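Local structure of gamma-glutamylcyclotransferase (Homo sapiens, 3CRY) at residues K50-N55 with T70-P75; G66-I71 with Y125-Y130; V43-D48 with E78-V83. The protein catalyses the formation of 5-oxoproline from gamma-glutamyl dipeptides, works as a homodimer, and may play a significant role in glutathione homeostasis. The protein carries 1 engineered substitution. All coordinates share one frame; numbering follows the deposited sequence.

Interaction 1 of 3, residues K50-N55 with T70-P75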
ATOM      1  N   LYS A  50       2.229  12.537  -1.192  1.00  8.35           N
ATOM      2  CA  LYS A  50       2.498  13.396  -2.355  1.00  9.82           C
ATOM      3  C   LYS A  50       1.988  12.710  -3.616  1.00  8.51           C
ATOM      4  O   LYS A  50       2.125  11.479  -3.759  1.00  8.75           O
ATOM      5  CB  LYS A  50       4.003  13.668  -2.473  1.00  9.97           C
ATOM      6  CG  LYS A  50       4.412  14.541  -3.651  1.00 12.08           C
ATOM      7  CD  LYS A  50       5.941  14.749  -3.676  1.00 14.80           C
ATOM      8  CE  LYS A  50       6.370  15.701  -4.791  1.00 20.39           C
ATOM      9  NZ  LYS A  50       6.215  17.120  -4.365  1.00 25.90           N
ATOM     10  N   LEU A  51       1.415  13.495  -4.527  1.00  7.64           N
ATOM     11  CA  LEU A  51       0.896  12.987  -5.802  1.00  7.31           C
ATOM     12  C   LEU A  51       2.040  12.832  -6.823  1.00  7.44           C
ATOM     13  O   LEU A  51       2.920  13.700  -6.926  1.00  7.56           O
ATOM     14  CB  LEU A  51      -0.159  13.980  -6.340  1.00  7.39           C
ATOM     15  CG  LEU A  51      -0.892  13.630  -7.642  1.00  8.37           C
ATOM     16  CD1 LEU A  51      -1.870  12.489  -7.435  1.00  9.49           C
ATOM     17  CD2 LEU A  51      -1.619  14.855  -8.167  1.00  8.45           C
ATOM     18  N   ASP A  52       2.028  11.746  -7.592  1.00  6.75           N
ATOM     19  CA  ASP A  52       3.028  11.530  -8.635  1.00  6.44           C
ATOM     20  C   ASP A  52       2.299  10.865  -9.809  1.00  6.31           C
ATOM     21  O   ASP A  52       1.110  10.505  -9.698  1.00  6.35           O
ATOM     22  CB  ASP A  52       4.180  10.646  -8.122  1.00  6.03           C
ATOM     23  CG  ASP A  52       5.421  10.679  -9.012  1.00  9.15           C
ATOM     24  OD1 ASP A  52       5.551  11.537  -9.924  1.00 10.79           O
ATOM     25  OD2 ASP A  52       6.281   9.799  -8.793  1.00 10.21           O
ATOM     26  N   PHE A  53       2.990  10.757 -10.944  1.00  6.20           N
ATOM     27  CA  PHE A  53       2.464  10.053 -12.126  1.00  6.07           C
ATOM     28  C   PHE A  53       3.521   9.120 -12.662  1.00  6.20           C
ATOM     29  O   PHE A  53       4.700   9.464 -12.684  1.00  7.05           O
ATOM     30  CB  PHE A  53       2.004  11.041 -13.234  1.00  5.82           C
ATOM     31  CG  PHE A  53       0.881  11.945 -12.792  1.00  5.15           C
ATOM     32  CD1 PHE A  53       1.147  13.078 -12.011  1.00  5.31           C
ATOM     33  CD2 PHE A  53      -0.448  11.626 -13.077  1.00  5.75           C
ATOM     34  CE1 PHE A  53       0.108  13.897 -11.555  1.00  6.77           C
ATOM     35  CE2 PHE A  53      -1.507  12.453 -12.646  1.00  5.08           C
ATOM     36  CZ  PHE A  53      -1.228  13.595 -11.876  1.00  6.21           C
ATOM     37  N   GLY A  54       3.097   7.937 -13.094  1.00  6.72           N
ATOM     38  CA  GLY A  54       4.067   7.004 -13.641  1.00  7.64           C
ATOM     39  C   GLY A  54       3.518   5.840 -14.415  1.00  7.67           C
ATOM     40  O   GLY A  54       2.299   5.683 -14.583  1.00  7.40           O
ATOM     41  N   ASN A  55       4.459   5.024 -14.864  1.00  7.70           N
ATOM     42  CA  ASN A  55       4.197   3.824 -15.639  1.00  8.78           C
ATOM     43  C   ASN A  55       4.405   2.635 -14.716  1.00  9.44           C
ATOM     44  O   ASN A  55       5.548   2.279 -14.386  1.00  9.36           O
ATOM     45  CB  ASN A  55       5.163   3.773 -16.827  1.00  9.07           C
ATOM     46  CG  ASN A  55       4.924   4.908 -17.815  1.00 10.98           C
ATOM     47  OD1 ASN A  55       3.798   5.387 -17.959  1.00 11.19           O
ATOM     48  ND2 ASN A  55       5.997   5.366 -18.480  1.00 11.85           N
ATOM     49  N   THR A  70      -0.465   8.195  -8.913  1.00  5.98           N
ATOM     50  CA  THR A  70      -0.140   7.409  -7.704  1.00  5.63           C
ATOM     51  C   THR A  70       0.188   8.355  -6.549  1.00  5.94           C
ATOM     52  O   THR A  70       0.295   9.574  -6.742  1.00  5.81           O
ATOM     53  CB  THR A  70       1.000   6.390  -7.974  1.00  6.59           C
ATOM     54  OG1 THR A  70       1.167   5.524  -6.828  1.00  6.64           O
ATOM     55  CG2 THR A  70       2.346   7.127  -8.252  1.00  5.79           C
ATOM     56  N   ILE A  71       0.306   7.809  -5.345  1.00  5.51           N
ATOM     57  CA  ILE A  71       0.660   8.617  -4.155  1.00  6.04           C
ATOM     58  C   ILE A  71       1.706   7.856  -3.363  1.00  6.82           C
ATOM     59  O   ILE A  71       1.788   6.611  -3.440  1.00  7.23           O
ATOM     60  CB  ILE A  71      -0.562   8.948  -3.257  1.00  6.10           C
ATOM     61  CG1 ILE A  71      -1.295   7.661  -2.809  1.00  7.93           C
ATOM     62  CG2 ILE A  71      -1.533   9.923  -3.996  1.00  6.29           C
ATOM     63  CD1 ILE A  71      -2.483   7.870  -1.834  1.00  6.55           C
ATOM     64  N   PHE A  72       2.536   8.600  -2.639  1.00  6.28           N
ATOM     65  CA  PHE A  72       3.525   7.955  -1.771  1.00  8.10           C
ATOM     66  C   PHE A  72       3.743   8.778  -0.505  1.00  8.30           C
ATOM     67  O   PHE A  72       3.448   9.977  -0.482  1.00  8.29           O
ATOM     68  CB  PHE A  72       4.826   7.644  -2.527  1.00  8.65           C
ATOM     69  CG  PHE A  72       5.590   8.866  -3.009  1.00  9.65           C
ATOM     70  CD1 PHE A  72       6.386   9.611  -2.127  1.00 11.92           C
ATOM     71  CD2 PHE A  72       5.554   9.237  -4.358  1.00 12.29           C
ATOM     72  CE1 PHE A  72       7.114  10.723  -2.586  1.00 13.49           C
ATOM     73  CE2 PHE A  72       6.280  10.341  -4.827  1.00 13.56           C
ATOM     74  CZ  PHE A  72       7.056  11.083  -3.949  1.00 12.46           C
ATOM     75  N   GLN A  73       4.196   8.125   0.563  1.00  8.02           N
ATOM     76  CA  GLN A  73       4.361   8.832   1.845  1.00  8.86           C
ATOM     77  C   GLN A  73       5.475   9.880   1.802  1.00  9.44           C
ATOM     78  O   GLN A  73       6.602   9.608   1.347  1.00 10.30           O
ATOM     79  CB  GLN A  73       4.548   7.808   2.973  1.00  9.07           C
ATOM     80  CG  GLN A  73       3.250   7.065   3.255  1.00  9.05           C
ATOM     81  CD  GLN A  73       3.460   5.803   4.023  1.00 10.91           C
ATOM     82  OE1 GLN A  73       4.214   4.920   3.587  1.00 11.74           O
ATOM     83  NE2 GLN A  73       2.785   5.696   5.177  1.00 10.90           N
ATOM     84  N   SER A  74       5.140  11.084   2.256  1.00  9.70           N
ATOM     85  CA  SER A  74       6.041  12.238   2.192  1.00 10.72           C
ATOM     86  C   SER A  74       5.647  13.239   3.286  1.00 11.19           C
ATOM     87  O   SER A  74       4.669  13.984   3.128  1.00 10.59           O
ATOM     88  CB  SER A  74       5.942  12.882   0.799  1.00 10.50           C
ATOM     89  OG  SER A  74       6.934  13.883   0.592  1.00 11.21           O
ATOM     90  N   PRO A  75       6.368  13.234   4.425  1.00 12.22           N
ATOM     91  CA  PRO A  75       5.979  14.113   5.533  1.00 12.64           C
ATOM     92  C   PRO A  75       5.869  15.578   5.112  1.00 12.51           C
ATOM     93  O   PRO A  75       6.782  16.090   4.471  1.00 12.80           O
ATOM     94  CB  PRO A  75       7.140  13.966   6.527  1.00 12.38           C
ATOM     95  CG  PRO A  75       7.671  12.583   6.267  1.00 13.88           C
ATOM     96  CD  PRO A  75       7.532  12.388   4.767  1.00 13.30           C
TER
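Lys50 and Phe72 face each other as an antiparallel hydrogen-bonded pair. Lys50 N donates a hydrogen bond to Phe72 O at 2.9 Å, and Phe72 N returns a bond to Lys50 O at 3.1 Å. Asp52 and Thr70 form the next such pair: Asp52 N bonds Thr70 O and Thr70 N bonds Asp52 O. Between them, the non-hydrogen-bonded pair Leu51 and Ile71 brings Ile71 CA within 3.2 Å of Lys50 O, a CA-H...O contact.

Lys50, Asp52, Thr70 and Phe72 share one face of the sheet. The Phe72 ring leans across the strands because CG sits between the backbone N and the carbonyl carbon (chi1 65°). Phe72 CZ meets Lys50 CD at 3.8 Å, the two side chains running side by side. Phe72 CE2, at the ring edge, meets Asp52 CB at 3.9 Å. Without the ring, with an alanine here, the Lys50 chain and Asp52 CB would probably lose their apolar neighbour.

The polar ends look elsewhere. Asp52 OD2 is bonded to Tyr130 OH, while OD1 takes a weak bond from Phe53 N. Ser74 OG pairs with Asp77. On the other face Leu51 reaches Tyr22, a residue of the inferred substrate site. The arrangement is a twisted antiparallel beta hairpin, strands 49-56 and 68-74, beside that site.

Interaction 2 of 3, residues G66-I71 with Y125-Y130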
ATOM      1  N   GLY A  66       0.053   7.941 -21.146  1.00  9.20           N
ATOM      2  CA  GLY A  66       0.961   8.732 -20.313  1.00  8.22           C
ATOM      3  C   GLY A  66       0.984   8.138 -18.918  1.00  7.60           C
ATOM      4  O   GLY A  66       0.304   7.134 -18.660  1.00  8.16           O
ATOM      5  N   GLY A  67       1.744   8.760 -18.027  1.00  7.62           N
ATOM      6  CA  GLY A  67       1.825   8.306 -16.617  1.00  6.80           C
ATOM      7  C   GLY A  67       0.461   8.431 -15.966  1.00  7.08           C
ATOM      8  O   GLY A  67      -0.288   9.387 -16.226  1.00  7.07           O
ATOM      9  N   ILE A  68       0.111   7.462 -15.126  1.00  6.95           N
ATOM     10  CA  ILE A  68      -1.169   7.562 -14.392  1.00  7.55           C
ATOM     11  C   ILE A  68      -0.895   7.828 -12.900  1.00  6.65           C
ATOM     12  O   ILE A  68       0.271   7.744 -12.434  1.00  7.25           O
ATOM     13  CB  ILE A  68      -2.111   6.365 -14.647  1.00  7.26           C
ATOM     14  CG1 ILE A  68      -1.458   5.042 -14.241  1.00  8.57           C
ATOM     15  CG2 ILE A  68      -2.560   6.333 -16.152  1.00  9.31           C
ATOM     16  CD1 ILE A  68      -2.398   3.818 -14.421  1.00 10.88           C
ATOM     17  N   ALA A  69      -1.940   8.220 -12.172  1.00  6.47           N
ATOM     18  CA  ALA A  69      -1.735   8.812 -10.858  1.00  5.85           C
ATOM     19  C   ALA A  69      -1.359   7.786  -9.800  1.00  5.87           C
ATOM     20  O   ALA A  69      -1.906   6.686  -9.774  1.00  6.18           O
ATOM     21  CB  ALA A  69      -2.995   9.574 -10.403  1.00  6.17           C
ATOM     22  N   THR A  70      -0.465   8.195  -8.913  1.00  5.98           N
ATOM     23  CA  THR A  70      -0.140   7.409  -7.704  1.00  5.63           C
ATOM     24  C   THR A  70       0.188   8.355  -6.549  1.00  5.94           C
ATOM     25  O   THR A  70       0.295   9.574  -6.742  1.00  5.81           O
ATOM     26  CB  THR A  70       1.000   6.390  -7.974  1.00  6.59           C
ATOM     27  OG1 THR A  70       1.167   5.524  -6.828  1.00  6.64           O
ATOM     28  CG2 THR A  70       2.346   7.127  -8.252  1.00  5.79           C
ATOM     29  N   ILE A  71       0.306   7.809  -5.345  1.00  5.51           N
ATOM     30  CA  ILE A  71       0.660   8.617  -4.155  1.00  6.04           C
ATOM     31  C   ILE A  71       1.706   7.856  -3.363  1.00  6.82           C
ATOM     32  O   ILE A  71       1.788   6.611  -3.440  1.00  7.23           O
ATOM     33  CB  ILE A  71      -0.562   8.948  -3.257  1.00  6.10           C
ATOM     34  CG1 ILE A  71      -1.295   7.661  -2.809  1.00  7.93           C
ATOM     35  CG2 ILE A  71      -1.533   9.923  -3.996  1.00  6.29           C
ATOM     36  CD1 ILE A  71      -2.483   7.870  -1.834  1.00  6.55           C
ATOM     37  N   TYR A 125      -5.786   3.135  -3.401  1.00  5.15           N
ATOM     38  CA  TYR A 125      -4.840   2.369  -4.230  1.00  5.46           C
ATOM     39  C   TYR A 125      -3.608   3.198  -4.450  1.00  5.71           C
ATOM     40  O   TYR A 125      -3.705   4.421  -4.578  1.00  5.20           O
ATOM     41  CB  TYR A 125      -5.442   2.053  -5.609  1.00  6.77           C
ATOM     42  CG  TYR A 125      -6.700   1.216  -5.506  1.00  6.11           C
ATOM     43  CD1 TYR A 125      -6.624  -0.180  -5.509  1.00  7.08           C
ATOM     44  CD2 TYR A 125      -7.955   1.823  -5.363  1.00  6.71           C
ATOM     45  CE1 TYR A 125      -7.779  -0.962  -5.393  1.00  7.77           C
ATOM     46  CE2 TYR A 125      -9.114   1.049  -5.244  1.00  8.34           C
ATOM     47  CZ  TYR A 125      -9.006  -0.338  -5.258  1.00  8.83           C
ATOM     48  OH  TYR A 125     -10.143  -1.086  -5.136  1.00 10.92           O
ATOM     49  N   LEU A 126      -2.450   2.530  -4.488  1.00  4.85           N
ATOM     50  CA  LEU A 126      -1.237   3.187  -4.985  1.00  5.33           C
ATOM     51  C   LEU A 126      -0.287   2.201  -5.670  1.00  6.41           C
ATOM     52  O   LEU A 126      -0.423   0.976  -5.501  1.00  5.94           O
ATOM     53  CB  LEU A 126      -0.558   3.987  -3.861  1.00  5.32           C
ATOM     54  CG  LEU A 126      -0.109   3.193  -2.612  1.00  6.41           C
ATOM     55  CD1 LEU A 126       1.092   2.289  -2.862  1.00  6.98           C
ATOM     56  CD2 LEU A 126       0.189   4.189  -1.470  1.00  5.02           C
ATOM     57  N   MET A 127       0.651   2.721  -6.469  1.00  7.14           N
ATOM     58  CA  MET A 127       1.613   1.862  -7.183  1.00  8.47           C
ATOM     59  C   MET A 127       2.779   1.519  -6.252  1.00  8.06           C
ATOM     60  O   MET A 127       3.222   2.379  -5.482  1.00  9.14           O
ATOM     61  CB  MET A 127       2.175   2.607  -8.390  1.00  8.67           C
ATOM     62  CG  MET A 127       1.152   2.965  -9.420  1.00  9.61           C
ATOM     63  SD  MET A 127       1.963   3.936 -10.743  1.00 11.71           S
ATOM     64  CE  MET A 127       0.507   4.351 -11.681  1.00 11.52           C
ATOM     65  N   THR A 128       3.289   0.292  -6.338  1.00  7.90           N
ATOM     66  CA  THR A 128       4.457  -0.099  -5.541  1.00  7.75           C
ATOM     67  C   THR A 128       5.733  -0.298  -6.357  1.00  7.99           C
ATOM     68  O   THR A 128       6.827  -0.415  -5.777  1.00  9.50           O
ATOM     69  CB  THR A 128       4.208  -1.403  -4.740  1.00  7.62           C
ATOM     70  OG1 THR A 128       4.025  -2.499  -5.647  1.00  7.01           O
ATOM     71  CG2 THR A 128       2.965  -1.286  -3.853  1.00  7.45           C
ATOM     72  N   ASN A 129       5.592  -0.336  -7.686  1.00  8.04           N
ATOM     73  CA  ASN A 129       6.716  -0.580  -8.563  1.00  8.45           C
ATOM     74  C   ASN A 129       6.429   0.169  -9.852  1.00  8.93           C
ATOM     75  O   ASN A 129       5.646  -0.288 -10.680  1.00  9.14           O
ATOM     76  CB  ASN A 129       6.858  -2.105  -8.818  1.00  8.70           C
ATOM     77  CG  ASN A 129       8.096  -2.452  -9.623  1.00 11.40           C
ATOM     78  OD1 ASN A 129       8.796  -1.558 -10.122  1.00 12.91           O
ATOM     79  ND2 ASN A 129       8.376  -3.744  -9.764  1.00 10.98           N
ATOM     80  N   TYR A 130       7.004   1.363  -9.987  1.00  8.61           N
ATOM     81  CA  TYR A 130       6.718   2.168 -11.192  1.00  9.07           C
ATOM     82  C   TYR A 130       7.862   3.078 -11.588  1.00  9.70           C
ATOM     83  O   TYR A 130       8.763   3.321 -10.795  1.00  9.79           O
ATOM     84  CB  TYR A 130       5.441   3.015 -10.988  1.00  9.65           C
ATOM     85  CG  TYR A 130       5.587   4.212 -10.037  1.00 10.34           C
ATOM     86  CD1 TYR A 130       5.511   4.060  -8.642  1.00 12.51           C
ATOM     87  CD2 TYR A 130       5.783   5.500 -10.540  1.00 10.46           C
ATOM     88  CE1 TYR A 130       5.640   5.179  -7.773  1.00  9.58           C
ATOM     89  CE2 TYR A 130       5.926   6.616  -9.683  1.00 10.18           C
ATOM     90  CZ  TYR A 130       5.856   6.446  -8.303  1.00 10.46           C
ATOM     91  OH  TYR A 130       5.977   7.556  -7.477  1.00 11.40           O
TER
HETATM   92  O   HOH W   1       3.210   5.208  -5.260  1.00 10.95           O
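Thr70 sets its CG2 methyl over one face of the Tyr130 ring, a CH-pi contact 3.9 Å from the centroid and 25° off the ring normal. The methyl is offset toward the rim and lies nearest CZ. The two side chains come from opposite directions. Thr70 OG1 lies anti to its own backbone nitrogen (chi1 -172°), which turns the hydroxyl to the chain at Met127. There Thr70 OG1 accepts a nearly straight bond from Met127 N at 2.9 Å. Thr70 OG1 also donates to a water at 2.6 Å. That water in turn donates to Ile71 O and Met127 O, so one molecule ties together three polar atoms of the two segments.

Met127 runs extended past Thr70, its SD 3.8 Å from Thr70 CB. Met127 CE ends against Ile68 CG1 at 3.3 Å, tighter than usual for two carbons. At the other end, Ile71 CG1 and Leu126 CB meet at 3.9 Å, the side chains crossing at about a right angle. Leu126 CD2 also rests 3.5 Å from Ile71 O.

Tyr139, in the inferred substrate site, bonds Ala69 N through its hydroxyl. The contact joins strand 68-74, at the edge of the three-stranded sheet, to the end of strand 119-126, at the edge of the five-stranded one. Leu126 packs on strand 106-114 and on Thr128 of the second subunit.

Interaction 3 of 3, residues V43-D48 with E78-V83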
ATOM      1  N   VAL A  43     -15.400  15.797   0.103  1.00  9.50           N
ATOM      2  CA  VAL A  43     -14.030  16.152  -0.248  1.00  9.34           C
ATOM      3  C   VAL A  43     -13.175  15.927   0.997  1.00  9.37           C
ATOM      4  O   VAL A  43     -13.627  16.184   2.114  1.00 10.44           O
ATOM      5  CB  VAL A  43     -13.948  17.638  -0.654  1.00  9.56           C
ATOM      6  CG1 VAL A  43     -12.503  18.062  -0.911  1.00 11.21           C
ATOM      7  CG2 VAL A  43     -14.792  17.874  -1.912  1.00  9.73           C
ATOM      8  N   ALA A  44     -11.960  15.433   0.806  1.00  8.32           N
ATOM      9  CA  ALA A  44     -11.085  15.158   1.956  1.00  8.16           C
ATOM     10  C   ALA A  44      -9.602  15.291   1.632  1.00  8.55           C
ATOM     11  O   ALA A  44      -9.196  15.193   0.460  1.00  8.75           O
ATOM     12  CB  ALA A  44     -11.398  13.781   2.554  1.00  8.14           C
ATOM     13  N   ARG A  45      -8.802  15.492   2.689  1.00  8.69           N
ATOM     14  CA  ARG A  45      -7.357  15.685   2.567  1.00  9.33           C
ATOM     15  C   ARG A  45      -6.598  14.503   3.163  1.00  8.99           C
ATOM     16  O   ARG A  45      -6.855  14.098   4.308  1.00  8.68           O
ATOM     17  CB  ARG A  45      -6.936  16.995   3.270  1.00  9.73           C
ATOM     18  CG  ARG A  45      -5.419  17.172   3.398  1.00 10.30           C
ATOM     19  CD  ARG A  45      -4.946  18.596   3.728  1.00 12.75           C
ATOM     20  NE  ARG A  45      -5.625  19.220   4.860  1.00 17.22           N
ATOM     21  CZ  ARG A  45      -5.481  20.508   5.191  1.00 21.84           C
ATOM     22  NH1 ARG A  45      -4.681  21.310   4.477  1.00 22.32           N
ATOM     23  NH2 ARG A  45      -6.128  21.013   6.239  1.00 23.66           N
ATOM     24  N   LEU A  46      -5.666  13.950   2.379  1.00  8.60           N
ATOM     25  CA  LEU A  46      -4.743  12.951   2.885  1.00  8.65           C
ATOM     26  C   LEU A  46      -3.433  13.637   3.279  1.00  8.66           C
ATOM     27  O   LEU A  46      -2.702  14.166   2.435  1.00  7.93           O
ATOM     28  CB  LEU A  46      -4.553  11.806   1.868  1.00  7.75           C
ATOM     29  CG  LEU A  46      -3.563  10.697   2.248  1.00  7.81           C
ATOM     30  CD1 LEU A  46      -3.994   9.933   3.494  1.00  9.57           C
ATOM     31  CD2 LEU A  46      -3.367   9.747   1.057  1.00  9.81           C
ATOM     32  N   GLN A  47      -3.160  13.637   4.583  1.00  9.03           N
ATOM     33  CA  GLN A  47      -1.962  14.285   5.117  1.00  9.87           C
ATOM     34  C   GLN A  47      -0.709  13.413   4.891  1.00  9.18           C
ATOM     35  O   GLN A  47      -0.770  12.177   4.996  1.00  9.88           O
ATOM     36  CB  GLN A  47      -2.193  14.580   6.616  1.00 11.01           C
ATOM     37  CG  GLN A  47      -1.437  15.775   7.192  1.00 14.72           C
ATOM     38  CD  GLN A  47      -1.677  17.068   6.425  1.00 18.87           C
ATOM     39  OE1 GLN A  47      -0.784  17.548   5.742  1.00 20.93           O
ATOM     40  NE2 GLN A  47      -2.891  17.606   6.503  1.00 19.49           N
ATOM     41  N   ASP A  48       0.419  14.046   4.582  1.00  8.45           N
ATOM     42  CA  ASP A  48       1.720  13.399   4.516  1.00  8.95           C
ATOM     43  C   ASP A  48       1.844  12.361   3.382  1.00  8.78           C
ATOM     44  O   ASP A  48       2.550  11.354   3.509  1.00  8.55           O
ATOM     45  CB  ASP A  48       2.135  12.803   5.883  1.00  8.87           C
ATOM     46  CG  ASP A  48       2.130  13.847   7.012  1.00 12.27           C
ATOM     47  OD1 ASP A  48       2.705  14.940   6.822  1.00 14.73           O
ATOM     48  OD2 ASP A  48       1.514  13.583   8.071  1.00 16.21           O
ATOM     49  N   GLU A  78       0.636  16.996   1.012  1.00 10.02           N
ATOM     50  CA  GLU A  78      -0.739  16.532   1.153  1.00  9.66           C
ATOM     51  C   GLU A  78      -1.345  16.266  -0.215  1.00  9.53           C
ATOM     52  O   GLU A  78      -0.856  16.786  -1.225  1.00  8.97           O
ATOM     53  CB  GLU A  78      -1.606  17.527   1.942  1.00 10.79           C
ATOM     54  CG  GLU A  78      -1.752  18.867   1.261  1.00 13.65           C
ATOM     55  CD  GLU A  78      -2.250  19.959   2.205  1.00 17.29           C
ATOM     56  OE1 GLU A  78      -1.808  20.015   3.389  1.00 19.94           O
ATOM     57  OE2 GLU A  78      -3.084  20.767   1.750  1.00 17.54           O
ATOM     58  N   VAL A  79      -2.381  15.431  -0.223  1.00  8.97           N
ATOM     59  CA  VAL A  79      -3.137  15.114  -1.432  1.00  8.32           C
ATOM     60  C   VAL A  79      -4.623  15.309  -1.114  1.00  7.99           C
ATOM     61  O   VAL A  79      -5.120  14.741  -0.129  1.00  8.43           O
ATOM     62  CB  VAL A  79      -2.879  13.641  -1.875  1.00  7.96           C
ATOM     63  CG1 VAL A  79      -3.850  13.216  -2.980  1.00  8.87           C
ATOM     64  CG2 VAL A  79      -1.448  13.473  -2.353  1.00  9.48           C
ATOM     65  N   TRP A  80      -5.317  16.109  -1.928  1.00  6.63           N
ATOM     66  CA  TRP A  80      -6.773  16.246  -1.803  1.00  6.70           C
ATOM     67  C   TRP A  80      -7.474  15.312  -2.774  1.00  6.17           C
ATOM     68  O   TRP A  80      -6.986  15.069  -3.883  1.00  6.34           O
ATOM     69  CB  TRP A  80      -7.207  17.683  -2.081  1.00  7.49           C
ATOM     70  CG  TRP A  80      -6.932  18.623  -0.921  1.00  7.85           C
ATOM     71  CD1 TRP A  80      -5.784  19.330  -0.685  1.00  9.12           C
ATOM     72  CD2 TRP A  80      -7.834  18.950   0.139  1.00  7.91           C
ATOM     73  NE1 TRP A  80      -5.921  20.091   0.459  1.00  9.78           N
ATOM     74  CE2 TRP A  80      -7.171  19.870   0.985  1.00  9.85           C
ATOM     75  CE3 TRP A  80      -9.144  18.559   0.457  1.00  9.69           C
ATOM     76  CZ2 TRP A  80      -7.775  20.400   2.134  1.00  9.13           C
ATOM     77  CZ3 TRP A  80      -9.742  19.092   1.620  1.00 10.25           C
ATOM     78  CH2 TRP A  80      -9.050  20.007   2.425  1.00  9.78           C
ATOM     79  N   GLY A  81      -8.640  14.819  -2.374  1.00  5.54           N
ATOM     80  CA  GLY A  81      -9.384  13.939  -3.247  1.00  5.98           C
ATOM     81  C   GLY A  81     -10.861  13.926  -2.899  1.00  6.21           C
ATOM     82  O   GLY A  81     -11.329  14.709  -2.066  1.00  6.11           O
ATOM     83  N   VAL A  82     -11.575  13.014  -3.552  1.00  6.06           N
ATOM     84  CA  VAL A  82     -13.020  12.840  -3.373  1.00  6.32           C
ATOM     85  C   VAL A  82     -13.253  11.481  -2.732  1.00  7.06           C
ATOM     86  O   VAL A  82     -12.708  10.468  -3.203  1.00  7.19           O
ATOM     87  CB  VAL A  82     -13.798  12.883  -4.729  1.00  7.43           C
ATOM     88  CG1 VAL A  82     -15.264  12.382  -4.545  1.00  8.10           C
ATOM     89  CG2 VAL A  82     -13.767  14.307  -5.309  1.00  6.82           C
ATOM     90  N   VAL A  83     -14.056  11.479  -1.671  1.00  6.97           N
ATOM     91  CA  VAL A  83     -14.518  10.241  -1.037  1.00  6.81           C
ATOM     92  C   VAL A  83     -15.851   9.848  -1.675  1.00  7.28           C
ATOM     93  O   VAL A  83     -16.822  10.640  -1.667  1.00  7.17           O
ATOM     94  CB  VAL A  83     -14.640  10.371   0.505  1.00  7.10           C
ATOM     95  CG1 VAL A  83     -15.146   9.078   1.091  1.00  7.18           C
ATOM     96  CG2 VAL A  83     -13.256  10.747   1.127  1.00  6.80           C
TER
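Arg45 lays its CB over the centre of the six-membered ring of Trp80, 3.5 Å from the centroid and only 5° off the ring normal. The rest of the chain bends at chi3 (50°) and carries the guanidinium out past the indole rim, where Trp80 CZ2 lies under one face of it. Val43 CG1 touches Trp80 CE3 at 3.7 Å, crossing at about a right angle. This half is closely packed, and Trp80 also meets the ring of Tyr156. On the opposite face, Ala44 CB rests on Val83 CG2 at 3.8 Å, and Leu46 lies beside Val79. Strand 106-114 packs against Ala44, Leu46 and Val83.

Four backbone bonds join the pairs Ala44 with Gly81 and Leu46 with Val79. The shortest runs from Leu46 N to Val79 O, at 2.7 Å.

The outer side, toward Gln47 and Glu78, is looser. Exposed Gln47 runs alongside Glu78 with OE1 3.6 Å from Glu78 OE1, and no hydrogen bond forms. Arg45 NH1 makes a salt bridge with Glu78 OE2 at 3.2 Å, in the guanidinium plane, and a weak second bond to Glu78 OE1. Trp80 NE1 donates to Glu78 OE2, also at 3.2 Å, from the same face of the carboxylate as Arg45 NH1.

Two donors thus grip one carboxylate oxygen. They probably favour the charged form of Glu78, and they tie the indole and the arginine together.

Interaction 1 and interaction 2 share Thr70 and Ile71 on strand 68-74 and are probably also linked by a backbone bond from Ile68 N to Gly54 O. Interaction 1 is partly buried and rests mainly on backbone pairing within the three-stranded sheet. Interaction 2 is buried and relies on side chains, one hydroxyl and a water to join that sheet to the other. Interaction 3 is also largely buried, but pairs two strands of the five-stranded sheet and ends in a salt bridge at its partly exposed margin. Along the chain it encloses interaction 1, and Leu46 packs on Ile71 where they meet. Interactions 1 and 2 both touch the second subunit.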